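Esterase/lipase-like protein (PDB 6A6O) hydrolyses both acetyl esters and beta-1,4-xylosides, acting as a bifunctional acetyl esterase and xylosidase. Local coordinates at residues G135-S140 with I174-F179; G143-S148 with W199-H204; N205-K210 with L231-A236; P213-H218 with K266-L271. All coordinates share one frame; numbering follows the deposited sequence.

Contact 1: residues G135-S140 with I174-F179; sequences GGHLAS and ISLAEF
His137 reaches from its helix to the backbone of Ile174 and the side chain of Leu176. The CA atoms of His137 and Ile174 are only 5.3 Å apart, and with CG of His137 anti to its backbone N (chi1 -175°) the imidazole swings outward along the 174-179 loop. Contact starts on the CD2 edge, where His137 CD2 lies 3.7 Å from Ile174 O, close to the ring plane. Further out, NE2 and, a little farther off, CE1 meet Leu176 CD2, His137 NE2 at 3.9 Å from it, the leucine side chain crossing the imidazole at about a right angle. The same NE2 is hydrogen-bonded to Leu201 O, while ND1 is bonded to Tyr65 OH, so both nitrogens are engaged and the ring flip is fixed. One turn on, the CD1 tip of Ile174 rests against Ser140 OG at 3.7 Å. That hydroxyl bonds back to the helix, Ser140 OG to His137 O 2.7 Å, and also to Ser203 OG. The buried contact thus joins helix 134-142, whose first turn completes a probable nucleophile elbow, to the loop after strand 167-170, with Phe233 of helix 228-239 packed on Ser140 and Ile174, and Leu188 of helix 182-189 on His137.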
loop_
_atom_site.group_PDB
_atom_site.type_symbol
_atom_site.label_atom_id
_atom_site.label_comp_id
_atom_site.label_asym_id
_atom_site.label_seq_id
_atom_site.Cartn_x
_atom_site.Cartn_y
_atom_site.Cartn_z
ATOM N N GLY A 135 1.193 6.257 -3.021
ATOM C CA GLY A 135 1.282 4.918 -2.460
ATOM C C GLY A 135 -0.029 4.448 -1.859
ATOM O O GLY A 135 -0.334 3.249 -1.872
ATOM N N GLY A 136 -0.822 5.377 -1.318
ATOM C CA GLY A 136 -2.154 5.005 -0.858
ATOM C C GLY A 136 -3.090 4.706 -2.007
ATOM O O GLY A 136 -3.963 3.836 -1.900
ATOM N N HIS A 137 -2.934 5.421 -3.119
ATOM C CA HIS A 137 -3.628 5.015 -4.335
ATOM C C HIS A 137 -3.298 3.569 -4.680
ATOM O O HIS A 137 -4.192 2.730 -4.854
ATOM C CB HIS A 137 -3.242 5.940 -5.487
ATOM C CG HIS A 137 -4.000 5.672 -6.745
ATOM N ND1 HIS A 137 -3.385 5.287 -7.918
ATOM C CD2 HIS A 137 -5.326 5.728 -7.013
ATOM C CE1 HIS A 137 -4.303 5.110 -8.854
ATOM N NE2 HIS A 137 -5.487 5.386 -8.335
ATOM N N LEU A 138 -2.006 3.258 -4.761
ATOM C CA LEU A 138 -1.590 1.904 -5.098
ATOM C C LEU A 138 -2.122 0.886 -4.090
ATOM O O LEU A 138 -2.581 -0.195 -4.471
ATOM C CB LEU A 138 -0.063 1.862 -5.171
ATOM C CG LEU A 138 0.561 0.565 -5.656
ATOM C CD1 LEU A 138 0.048 0.271 -7.044
ATOM C CD2 LEU A 138 2.070 0.732 -5.637
ATOM N N ALA A 139 -2.065 1.211 -2.798
ATOM C CA ALA A 139 -2.624 0.331 -1.773
ATOM C C ALA A 139 -4.125 0.131 -1.966
ATOM O O ALA A 139 -4.637 -0.987 -1.828
ATOM C CB ALA A 139 -2.353 0.915 -0.385
ATOM N N SER A 140 -4.848 1.208 -2.279
ATOM C CA SER A 140 -6.286 1.086 -2.477
ATOM C C SER A 140 -6.601 0.263 -3.721
ATOM O O SER A 140 -7.646 -0.399 -3.771
ATOM C CB SER A 140 -6.947 2.470 -2.554
ATOM O OG SER A 140 -6.683 3.124 -3.790
ATOM N N ILE A 174 -7.067 8.859 -4.512
ATOM C CA ILE A 174 -8.106 7.836 -4.656
ATOM C C ILE A 174 -8.758 7.990 -6.020
ATOM O O ILE A 174 -8.794 7.049 -6.830
ATOM C CB ILE A 174 -9.163 7.935 -3.531
ATOM C CG1 ILE A 174 -8.580 7.509 -2.177
ATOM C CG2 ILE A 174 -10.397 7.080 -3.853
ATOM C CD1 ILE A 174 -8.191 6.020 -2.071
ATOM N N SER A 175 -9.282 9.184 -6.275
ATOM C CA SER A 175 -9.956 9.496 -7.525
ATOM C C SER A 175 -8.965 10.029 -8.560
ATOM O O SER A 175 -8.086 10.840 -8.244
ATOM C CB SER A 175 -11.059 10.527 -7.274
ATOM O OG SER A 175 -11.609 10.989 -8.487
ATOM N N LEU A 176 -9.125 9.581 -9.801
ATOM C CA LEU A 176 -8.259 10.014 -10.891
ATOM C C LEU A 176 -8.857 11.223 -11.606
ATOM O O LEU A 176 -8.139 12.006 -12.228
ATOM C CB LEU A 176 -8.034 8.872 -11.884
ATOM C CG LEU A 176 -6.931 7.874 -11.529
ATOM C CD1 LEU A 176 -6.268 7.335 -12.787
ATOM C CD2 LEU A 176 -5.904 8.514 -10.608
ATOM N N ALA A 177 -10.176 11.367 -11.511
ATOM C CA ALA A 177 -10.877 12.479 -12.144
ATOM C C ALA A 177 -11.156 13.589 -11.137
ATOM O O ALA A 177 -10.263 14.361 -10.787
ATOM C CB ALA A 177 -12.171 11.997 -12.780
ATOM N N GLU A 178 -12.401 13.668 -10.677
ATOM C CA GLU A 178 -12.789 14.681 -9.704
ATOM C C GLU A 178 -11.883 14.601 -8.481
ATOM O O GLU A 178 -11.608 13.513 -7.975
ATOM C CB GLU A 178 -14.250 14.499 -9.290
ATOM C CG GLU A 178 -14.676 15.367 -8.118
ATOM C CD GLU A 178 -15.746 16.372 -8.496
ATOM O OE1 GLU A 178 -16.942 16.076 -8.290
ATOM O OE2 GLU A 178 -15.392 17.460 -8.999
ATOM N N PHE A 179 -11.418 15.754 -8.010
ATOM C CA PHE A 179 -10.529 15.791 -6.847
ATOM C C PHE A 179 -9.224 15.036 -7.069
ATOM O O PHE A 179 -8.545 14.690 -6.106
ATOM C CB PHE A 179 -11.222 15.251 -5.584
ATOM C CG PHE A 179 -12.621 15.769 -5.392
ATOM C CD1 PHE A 179 -12.851 17.110 -5.130
ATOM C CD2 PHE A 179 -13.703 14.905 -5.462
ATOM C CE1 PHE A 179 -14.135 17.583 -4.955
ATOM C CE2 PHE A 179 -14.988 15.369 -5.281
ATOM C CZ PHE A 179 -15.205 16.706 -5.026
#

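Contact 2: residues G143-S148 with W199-H204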
loop_
_atom_site.group_PDB
_atom_site.type_symbol
_atom_site.label_atom_id
_atom_site.label_comp_id
_atom_site.label_asym_id
_atom_site.label_seq_id
_atom_site.Cartn_x
_atom_site.Cartn_y
_atom_site.Cartn_z
ATOM N N GLY A 143 -6.064 -3.310 -2.855
ATOM C CA GLY A 143 -7.181 -3.630 -1.993
ATOM C C GLY A 143 -8.523 -3.733 -2.682
ATOM O O GLY A 143 -9.505 -4.081 -2.027
ATOM N N THR A 144 -8.598 -3.423 -3.980
ATOM C CA THR A 144 -9.842 -3.530 -4.730
ATOM C C THR A 144 -9.714 -4.359 -5.998
ATOM O O THR A 144 -10.737 -4.863 -6.476
ATOM C CB THR A 144 -10.392 -2.135 -5.114
ATOM O OG1 THR A 144 -9.383 -1.372 -5.790
ATOM C CG2 THR A 144 -10.852 -1.357 -3.878
ATOM N N HIS A 145 -8.503 -4.531 -6.543
ATOM C CA HIS A 145 -8.241 -5.228 -7.802
ATOM C C HIS A 145 -7.660 -6.625 -7.596
ATOM O O HIS A 145 -7.102 -7.200 -8.540
ATOM C CB HIS A 145 -7.253 -4.438 -8.663
ATOM C CG HIS A 145 -7.849 -3.294 -9.424
ATOM N ND1 HIS A 145 -8.422 -2.198 -8.814
ATOM C CD2 HIS A 145 -7.891 -3.045 -10.756
ATOM C CE1 HIS A 145 -8.827 -1.341 -9.737
ATOM N NE2 HIS A 145 -8.520 -1.832 -10.923
ATOM N N PHE A 146 -7.772 -7.182 -6.398
ATOM C CA PHE A 146 -7.071 -8.410 -6.050
ATOM C C PHE A 146 -7.734 -9.642 -6.662
ATOM O O PHE A 146 -8.856 -9.600 -7.170
ATOM C CB PHE A 146 -7.026 -8.578 -4.536
ATOM C CG PHE A 146 -8.374 -8.478 -3.890
ATOM C CD1 PHE A 146 -9.223 -9.572 -3.840
ATOM C CD2 PHE A 146 -8.811 -7.273 -3.350
ATOM C CE1 PHE A 146 -10.469 -9.471 -3.253
ATOM C CE2 PHE A 146 -10.042 -7.173 -2.764
ATOM C CZ PHE A 146 -10.879 -8.275 -2.714
ATOM N N ASP A 147 -7.026 -10.767 -6.554
ATOM C CA ASP A 147 -7.501 -12.069 -6.997
ATOM C C ASP A 147 -6.864 -13.132 -6.112
ATOM O O ASP A 147 -5.830 -12.896 -5.482
ATOM C CB ASP A 147 -7.159 -12.319 -8.475
ATOM C CG ASP A 147 -5.663 -12.473 -8.707
ATOM O OD1 ASP A 147 -5.103 -13.527 -8.334
ATOM O OD2 ASP A 147 -5.042 -11.537 -9.253
ATOM N N SER A 148 -7.463 -14.324 -6.103
ATOM C CA SER A 148 -7.050 -15.390 -5.196
ATOM C C SER A 148 -5.941 -16.280 -5.766
ATOM O O SER A 148 -5.616 -17.305 -5.160
ATOM C CB SER A 148 -8.257 -16.241 -4.801
ATOM O OG SER A 148 -8.932 -16.736 -5.943
ATOM N N TRP A 199 -11.826 5.569 -14.774
ATOM C CA TRP A 199 -12.884 5.055 -13.911
ATOM C C TRP A 199 -12.397 3.873 -13.072
ATOM O O TRP A 199 -12.589 3.851 -11.852
ATOM C CB TRP A 199 -14.099 4.667 -14.757
ATOM C CG TRP A 199 -15.335 4.441 -13.950
ATOM C CD1 TRP A 199 -16.352 5.330 -13.737
ATOM C CD2 TRP A 199 -15.691 3.246 -13.247
ATOM N NE1 TRP A 199 -17.321 4.760 -12.946
ATOM C CE2 TRP A 199 -16.945 3.481 -12.633
ATOM C CE3 TRP A 199 -15.079 1.997 -13.083
ATOM C CZ2 TRP A 199 -17.592 2.521 -11.855
ATOM C CZ3 TRP A 199 -15.727 1.034 -12.307
ATOM C CH2 TRP A 199 -16.971 1.310 -11.701
ATOM N N THR A 200 -11.759 2.875 -13.702
ATOM C CA THR A 200 -11.394 1.684 -12.943
ATOM C C THR A 200 -10.215 1.930 -12.013
ATOM O O THR A 200 -10.041 1.185 -11.044
ATOM C CB THR A 200 -11.093 0.504 -13.878
ATOM O OG1 THR A 200 -9.924 0.797 -14.652
ATOM C CG2 THR A 200 -12.290 0.243 -14.810
ATOM N N LEU A 201 -9.423 2.976 -12.253
ATOM C CA LEU A 201 -8.332 3.323 -11.352
ATOM C C LEU A 201 -8.708 4.436 -10.377
ATOM O O LEU A 201 -7.856 4.884 -9.599
ATOM C CB LEU A 201 -7.097 3.725 -12.151
ATOM C CG LEU A 201 -6.604 2.632 -13.095
ATOM C CD1 LEU A 201 -5.395 3.151 -13.879
ATOM C CD2 LEU A 201 -6.257 1.352 -12.324
ATOM N N SER A 202 -9.955 4.902 -10.408
ATOM C CA SER A 202 -10.501 5.697 -9.310
ATOM C C SER A 202 -11.018 4.679 -8.298
ATOM O O SER A 202 -12.081 4.080 -8.489
ATOM C CB SER A 202 -11.586 6.645 -9.813
ATOM O OG SER A 202 -11.024 7.605 -10.700
ATOM N N SER A 203 -10.233 4.437 -7.245
ATOM C CA SER A 203 -10.376 3.175 -6.528
ATOM C C SER A 203 -11.667 3.095 -5.722
ATOM O O SER A 203 -12.117 1.982 -5.427
ATOM C CB SER A 203 -9.165 2.937 -5.621
ATOM O OG SER A 203 -8.998 3.985 -4.669
ATOM N N HIS A 204 -12.286 4.231 -5.379
ATOM C CA HIS A 204 -13.581 4.151 -4.700
ATOM C C HIS A 204 -14.627 3.468 -5.577
ATOM O O HIS A 204 -15.559 2.840 -5.056
ATOM C CB HIS A 204 -14.056 5.543 -4.250
ATOM C CG HIS A 204 -14.329 6.505 -5.365
ATOM N ND1 HIS A 204 -13.336 7.002 -6.186
ATOM C CD2 HIS A 204 -15.482 7.084 -5.779
ATOM C CE1 HIS A 204 -13.868 7.839 -7.060
ATOM N NE2 HIS A 204 -15.168 7.910 -6.829
#
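His145 and Thr144 make a van der Waals contact, with one close C-H to carbonyl approach, to the turn that leaves helix 195-200, joining two loops in a partly buried region beside the C-terminal end of helix 134-142. One of them, 143-148, follows that helix directly. The imidazole supplies the closest approach: the CE1 edge of the His145 ring points at the Thr200 carbonyl, CE1 lying 3.1 Å from Thr200 O and the oxygen near the ring plane. A chi1 of -80° turns the imidazole away from its own carbonyl and across to the turn. A methyl of Leu201 meets the same end of the ring, His145 NE2 to Leu201 CD2 4.1 Å, and the two side chains cross at about a right angle. Beside this, the methyl branch of the threonine leans on the carbonyl of Ser203 farther along the turn, Thr144 CG2 to Ser203 O 3.9 Å. Its hydroxyl is directed back to the helix end instead, hydrogen-bonded to Ser140 O and Leu141 O. No hydrogen bond spans the two segments: His145 NE2 is 3.4 Å from Thr200 O, but at a poor angle. The Thr200 carbonyl instead faces the carbon between the two ring nitrogens, whose C-H is probably polarised enough to make the approach mildly attractive, and more so if the ring is protonated.

Contact 3: residues N205-K210 with L231-A236; sequences NMVSSK and LLFAMA
Val207 sets one methyl over the face of the Phe233 ring and the other against the backbone of Ala236. Its CG2 stands 4.0 Å from the centroid of the Phe233 ring, 29° off the ring normal, a CH-pi contact displaced toward the rim, where Val207 CG2 and Phe233 CE1 are 3.6 Å apart. The extended chi1 of Phe233, -158°, carries the ring away from its helix toward the valine. One turn later the methyl of Ala236 points at the same branch, Val207 CG2 to Ala236 CB 3.8 Å, so that CG2 sits in the corner formed by ring and methyl. The other branch runs beside the helix backbone, with Val207 CG1 3.6 Å from Ala236 O. No hydrogen bond crosses the interface. Just beyond the valine the loop is shaped by an ST turn, Lys210 N donating to Ser208 OG at 3.2 Å. Phe233 also packs on Thr214 and Leu216, and therefore lies between this loop and strand 214-219. Helix 228-239 links that strand to the parallel neighbouring strand 244-249, a beta-alpha-beta crossover of the kind that builds the alpha/beta-hydrolase fold, and Val207 packs on the flank of helix 228-239.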
loop_
_atom_site.group_PDB
_atom_site.type_symbol
_atom_site.label_atom_id
_atom_site.label_comp_id
_atom_site.label_asym_id
_atom_site.label_seq_id
_atom_site.Cartn_x
_atom_site.Cartn_y
_atom_site.Cartn_z
ATOM N N ASN A 205 -14.464 3.535 -6.905
ATOM C CA ASN A 205 -15.381 2.870 -7.832
ATOM C C ASN A 205 -15.300 1.346 -7.757
ATOM O O ASN A 205 -16.245 0.659 -8.178
ATOM C CB ASN A 205 -15.073 3.290 -9.278
ATOM C CG ASN A 205 -15.497 4.707 -9.599
ATOM O OD1 ASN A 205 -16.479 5.235 -9.060
ATOM N ND2 ASN A 205 -14.759 5.337 -10.508
ATOM N N MET A 206 -14.195 0.798 -7.254
ATOM C CA MET A 206 -13.931 -0.630 -7.332
ATOM C C MET A 206 -14.055 -1.341 -5.994
ATOM O O MET A 206 -13.789 -2.543 -5.916
ATOM C CB MET A 206 -12.538 -0.853 -7.932
ATOM C CG MET A 206 -12.427 -0.279 -9.330
ATOM S SD MET A 206 -13.312 -1.335 -10.514
ATOM C CE MET A 206 -12.347 -2.833 -10.363
ATOM N N VAL A 207 -14.473 -0.637 -4.938
ATOM C CA VAL A 207 -14.727 -1.297 -3.663
ATOM C C VAL A 207 -15.835 -2.330 -3.835
ATOM O O VAL A 207 -16.830 -2.095 -4.532
ATOM C CB VAL A 207 -15.096 -0.249 -2.597
ATOM C CG1 VAL A 207 -15.554 -0.920 -1.300
ATOM C CG2 VAL A 207 -13.916 0.631 -2.332
ATOM N N SER A 208 -15.669 -3.487 -3.200
ATOM C CA SER A 208 -16.672 -4.549 -3.208
ATOM C C SER A 208 -16.867 -5.046 -1.782
ATOM O O SER A 208 -16.167 -4.627 -0.860
ATOM C CB SER A 208 -16.240 -5.710 -4.112
ATOM O OG SER A 208 -15.127 -6.381 -3.549
ATOM N N SER A 209 -17.807 -5.978 -1.601
ATOM C CA SER A 209 -18.006 -6.558 -0.276
ATOM C C SER A 209 -16.788 -7.345 0.205
ATOM O O SER A 209 -16.666 -7.601 1.410
ATOM C CB SER A 209 -19.244 -7.459 -0.276
ATOM O OG SER A 209 -19.014 -8.598 -1.076
ATOM N N LYS A 210 -15.885 -7.730 -0.696
ATOM C CA LYS A 210 -14.676 -8.458 -0.329
ATOM C C LYS A 210 -13.485 -7.554 -0.022
ATOM O O LYS A 210 -12.439 -8.060 0.396
ATOM C CB LYS A 210 -14.274 -9.428 -1.446
ATOM C CG LYS A 210 -15.381 -10.390 -1.858
ATOM C CD LYS A 210 -15.909 -11.161 -0.669
ATOM C CE LYS A 210 -16.861 -12.272 -1.123
ATOM N NZ LYS A 210 -17.447 -12.994 0.050
ATOM N N LEU A 231 -12.940 10.746 1.794
ATOM C CA LEU A 231 -14.384 10.699 1.999
ATOM C C LEU A 231 -15.068 9.815 0.951
ATOM O O LEU A 231 -15.992 9.055 1.278
ATOM C CB LEU A 231 -14.960 12.123 1.978
ATOM C CG LEU A 231 -14.477 13.031 3.114
ATOM C CD1 LEU A 231 -14.905 14.492 2.870
ATOM C CD2 LEU A 231 -15.031 12.513 4.444
ATOM N N LEU A 232 -14.635 9.908 -0.312
ATOM C CA LEU A 232 -15.203 9.063 -1.364
ATOM C C LEU A 232 -14.939 7.587 -1.095
ATOM O O LEU A 232 -15.819 6.743 -1.314
ATOM C CB LEU A 232 -14.633 9.447 -2.736
ATOM C CG LEU A 232 -15.146 10.732 -3.381
ATOM C CD1 LEU A 232 -14.314 11.060 -4.618
ATOM C CD2 LEU A 232 -16.603 10.570 -3.752
ATOM N N PHE A 233 -13.720 7.243 -0.669
ATOM C CA PHE A 233 -13.436 5.837 -0.420
ATOM C C PHE A 233 -14.254 5.333 0.764
ATOM O O PHE A 233 -14.780 4.212 0.732
ATOM C CB PHE A 233 -11.933 5.625 -0.202
ATOM C CG PHE A 233 -11.479 4.207 -0.449
ATOM C CD1 PHE A 233 -11.266 3.750 -1.749
ATOM C CD2 PHE A 233 -11.248 3.341 0.611
ATOM C CE1 PHE A 233 -10.834 2.441 -1.982
ATOM C CE2 PHE A 233 -10.829 2.027 0.388
ATOM C CZ PHE A 233 -10.620 1.580 -0.916
ATOM N N ALA A 234 -14.421 6.174 1.790
ATOM C CA ALA A 234 -15.247 5.805 2.938
ATOM C C ALA A 234 -16.696 5.556 2.525
ATOM O O ALA A 234 -17.312 4.573 2.959
ATOM C CB ALA A 234 -15.164 6.903 4.006
ATOM N N MET A 235 -17.260 6.435 1.692
ATOM C CA MET A 235 -18.636 6.226 1.234
ATOM C C MET A 235 -18.775 4.876 0.534
ATOM O O MET A 235 -19.766 4.160 0.726
ATOM C CB MET A 235 -19.065 7.355 0.290
ATOM C CG MET A 235 -19.339 8.703 0.928
ATOM S SD MET A 235 -20.959 8.763 1.754
ATOM C CE MET A 235 -22.100 8.645 0.380
ATOM N N ALA A 236 -17.768 4.504 -0.262
ATOM C CA ALA A 236 -17.833 3.245 -1.002
ATOM C C ALA A 236 -17.716 2.042 -0.070
ATOM O O ALA A 236 -18.416 1.039 -0.255
ATOM C CB ALA A 236 -16.738 3.215 -2.073
#

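Contact 4: residues P213-H218 with K266-L271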
loop_
_atom_site.group_PDB
_atom_site.type_symbol
_atom_site.label_atom_id
_atom_site.label_comp_id
_atom_site.label_asym_id
_atom_site.label_seq_id
_atom_site.Cartn_x
_atom_site.Cartn_y
_atom_site.Cartn_z
ATOM N N PRO A 213 -11.028 -4.827 5.672
ATOM C CA PRO A 213 -11.168 -3.685 6.586
ATOM C C PRO A 213 -10.099 -2.634 6.318
ATOM O O PRO A 213 -8.932 -2.958 6.085
ATOM C CB PRO A 213 -10.982 -4.313 7.973
ATOM C CG PRO A 213 -11.273 -5.763 7.795
ATOM C CD PRO A 213 -10.920 -6.116 6.382
ATOM N N THR A 214 -10.506 -1.366 6.381
ATOM C CA THR A 214 -9.680 -0.241 5.955
ATOM C C THR A 214 -9.666 0.832 7.038
ATOM O O THR A 214 -10.675 1.069 7.700
ATOM C CB THR A 214 -10.206 0.339 4.618
ATOM O OG1 THR A 214 -10.133 -0.667 3.603
ATOM C CG2 THR A 214 -9.374 1.557 4.148
ATOM N N PHE A 215 -8.496 1.443 7.230
ATOM C CA PHE A 215 -8.285 2.589 8.111
ATOM C C PHE A 215 -7.792 3.722 7.224
ATOM O O PHE A 215 -6.847 3.525 6.453
ATOM C CB PHE A 215 -7.234 2.228 9.185
ATOM C CG PHE A 215 -6.824 3.366 10.109
ATOM C CD1 PHE A 215 -5.990 4.392 9.667
ATOM C CD2 PHE A 215 -7.202 3.343 11.451
ATOM C CE1 PHE A 215 -5.594 5.412 10.536
ATOM C CE2 PHE A 215 -6.799 4.351 12.331
ATOM C CZ PHE A 215 -5.995 5.386 11.880
ATOM N N LEU A 216 -8.424 4.894 7.313
ATOM C CA LEU A 216 -8.000 6.058 6.536
ATOM C C LEU A 216 -7.740 7.241 7.449
ATOM O O LEU A 216 -8.432 7.418 8.456
ATOM C CB LEU A 216 -9.056 6.517 5.509
ATOM C CG LEU A 216 -9.629 5.507 4.522
ATOM C CD1 LEU A 216 -10.896 4.882 5.128
ATOM C CD2 LEU A 216 -9.943 6.183 3.182
ATOM N N TRP A 217 -6.761 8.068 7.077
ATOM C CA TRP A 217 -6.641 9.376 7.711
ATOM C C TRP A 217 -6.190 10.421 6.695
ATOM O O TRP A 217 -5.620 10.101 5.645
ATOM C CB TRP A 217 -5.717 9.332 8.945
ATOM C CG TRP A 217 -4.243 9.292 8.653
ATOM C CD1 TRP A 217 -3.471 8.181 8.455
ATOM C CD2 TRP A 217 -3.356 10.418 8.553
ATOM N NE1 TRP A 217 -2.155 8.544 8.238
ATOM C CE2 TRP A 217 -2.058 9.908 8.289
ATOM C CE3 TRP A 217 -3.530 11.798 8.660
ATOM C CZ2 TRP A 217 -0.941 10.743 8.125
ATOM C CZ3 TRP A 217 -2.423 12.625 8.501
ATOM C CH2 TRP A 217 -1.146 12.090 8.236
ATOM N N HIS A 218 -6.483 11.685 7.015
ATOM C CA HIS A 218 -6.322 12.801 6.083
ATOM C C HIS A 218 -6.386 14.096 6.883
ATOM O O HIS A 218 -6.951 14.131 7.976
ATOM C CB HIS A 218 -7.429 12.790 5.013
ATOM C CG HIS A 218 -6.973 13.136 3.624
ATOM N ND1 HIS A 218 -7.175 12.292 2.554
ATOM C CD2 HIS A 218 -6.410 14.261 3.113
ATOM C CE1 HIS A 218 -6.693 12.848 1.457
ATOM N NE2 HIS A 218 -6.237 14.052 1.765
ATOM N N LYS A 266 -0.426 13.878 15.081
ATOM C CA LYS A 266 0.434 12.764 15.457
ATOM C C LYS A 266 -0.342 11.721 16.253
ATOM O O LYS A 266 0.234 10.763 16.768
ATOM C CB LYS A 266 1.631 13.261 16.270
ATOM C CG LYS A 266 1.263 13.846 17.624
ATOM C CD LYS A 266 2.484 13.980 18.517
ATOM C CE LYS A 266 2.707 15.426 18.933
ATOM N NZ LYS A 266 3.294 15.526 20.298
ATOM N N GLU A 267 -1.652 11.915 16.346
ATOM C CA GLU A 267 -2.511 10.994 17.077
ATOM C C GLU A 267 -3.079 9.924 16.153
ATOM O O GLU A 267 -3.887 9.097 16.577
ATOM C CB GLU A 267 -3.648 11.753 17.762
ATOM C CG GLU A 267 -3.213 12.561 18.975
ATOM C CD GLU A 267 -2.377 11.751 19.945
ATOM O OE1 GLU A 267 -2.730 10.581 20.204
ATOM O OE2 GLU A 267 -1.365 12.284 20.449
ATOM N N TRP A 268 -2.658 9.938 14.892
ATOM C CA TRP A 268 -3.149 8.949 13.934
ATOM C C TRP A 268 -2.461 7.599 14.110
ATOM O O TRP A 268 -3.099 6.552 13.939
ATOM C CB TRP A 268 -3.001 9.467 12.502
ATOM C CG TRP A 268 -1.671 9.272 11.796
ATOM C CD1 TRP A 268 -0.714 10.236 11.564
ATOM C CD2 TRP A 268 -1.190 8.074 11.164
ATOM N NE1 TRP A 268 0.333 9.698 10.846
ATOM C CE2 TRP A 268 0.066 8.378 10.586
ATOM C CE3 TRP A 268 -1.700 6.773 11.028
ATOM C CZ2 TRP A 268 0.824 7.430 9.887
ATOM C CZ3 TRP A 268 -0.934 5.822 10.331
ATOM C CH2 TRP A 268 0.310 6.161 9.776
ATOM N N THR A 269 -1.171 7.592 14.463
ATOM C CA THR A 269 -0.488 6.313 14.637
ATOM C C THR A 269 -0.991 5.564 15.865
ATOM O O THR A 269 -1.016 4.328 15.865
ATOM C CB THR A 269 1.029 6.500 14.740
ATOM O OG1 THR A 269 1.338 7.386 15.826
ATOM C CG2 THR A 269 1.587 7.050 13.431
ATOM N N LYS A 270 -1.365 6.281 16.924
ATOM C CA LYS A 270 -1.910 5.605 18.092
ATOM C C LYS A 270 -3.306 5.069 17.795
ATOM O O LYS A 270 -3.649 3.950 18.197
ATOM C CB LYS A 270 -1.920 6.555 19.292
ATOM C CG LYS A 270 -2.495 5.928 20.550
ATOM C CD LYS A 270 -1.722 4.681 20.971
ATOM C CE LYS A 270 -0.283 5.001 21.376
ATOM N NZ LYS A 270 0.407 3.770 21.897
ATOM N N LEU A 271 -4.106 5.831 17.044
ATOM C CA LEU A 271 -5.410 5.329 16.635
ATOM C C LEU A 271 -5.258 4.125 15.708
ATOM O O LEU A 271 -6.028 3.163 15.795
ATOM C CB LEU A 271 -6.210 6.449 15.963
ATOM C CG LEU A 271 -6.602 7.627 16.883
ATOM C CD1 LEU A 271 -6.935 8.888 16.077
ATOM C CD2 LEU A 271 -7.774 7.245 17.763
#
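Trp217 and Trp268 lie face to face. Their five-membered rings have centroids 3.7 Å apart and planes inclined by 21°, and the NE1 corner of Trp217 sits over the centre of the Trp268 indole, tightly packed at 3.1 Å from Trp268 CD2. The opposite face of the Trp268 indole is covered by its own neighbour, Thr269 CG2. At the foot of the stack, Trp268 CB approaches the Trp217 five-membered ring along its normal, 4.1 Å from the centroid, adding a CH-pi contact. Trp268 NE1 is hydrogen-bonded to Gly257 O, which helps fix how far this indole can turn. Further rings meet the pair edge-to-face: Tyr171 with Trp217, and Trp79 with Trp268. In fold terms, helix 268-278 here packs on one face of the central sheet of an alpha/beta-hydrolase. Phe215 and Trp217 project from strand 214-219 to that side, while the alternating Thr214 and Leu216 meet Phe233 of helix 228-239 on the other. The Trp217 side chain also lies close to a probable Ser-His-Asp triad but makes no contact with it. Two residues before Trp217, the Phe215 ring reaches the first turn of the helix: Phe215 CZ lies 3.7 Å from Trp268 O, and Phe215 CE2 is as far from Leu271 C. Side-chain packing there is looser, with Phe215 CE1 4.2 Å from Trp268 CE3. Elsewhere the Phe215 ring also meets those of His247 and Trp275.

Following the chain, helix 134-142 opens contact 1 and the loop after it opens contact 2. Segment 174-179 then closes contact 1 and 199-204 closes contact 2, so the two loops cross. Contact 3 starts immediately at 205-210. Before 231-236 closes it, strand 214-219 has opened contact 4, which 266-271 completes, a second crossing. Contacts 1 and 2 touch through hydrogen bonds, contacts 2 and 3 share a continuous backbone, and Phe233 of contact 3 packs on both contact 1 and the strand of contact 4. The first three gather around helices 134-142 and 228-239 on one side of the sheet; contact 4 attaches the C-terminal helix to the other side.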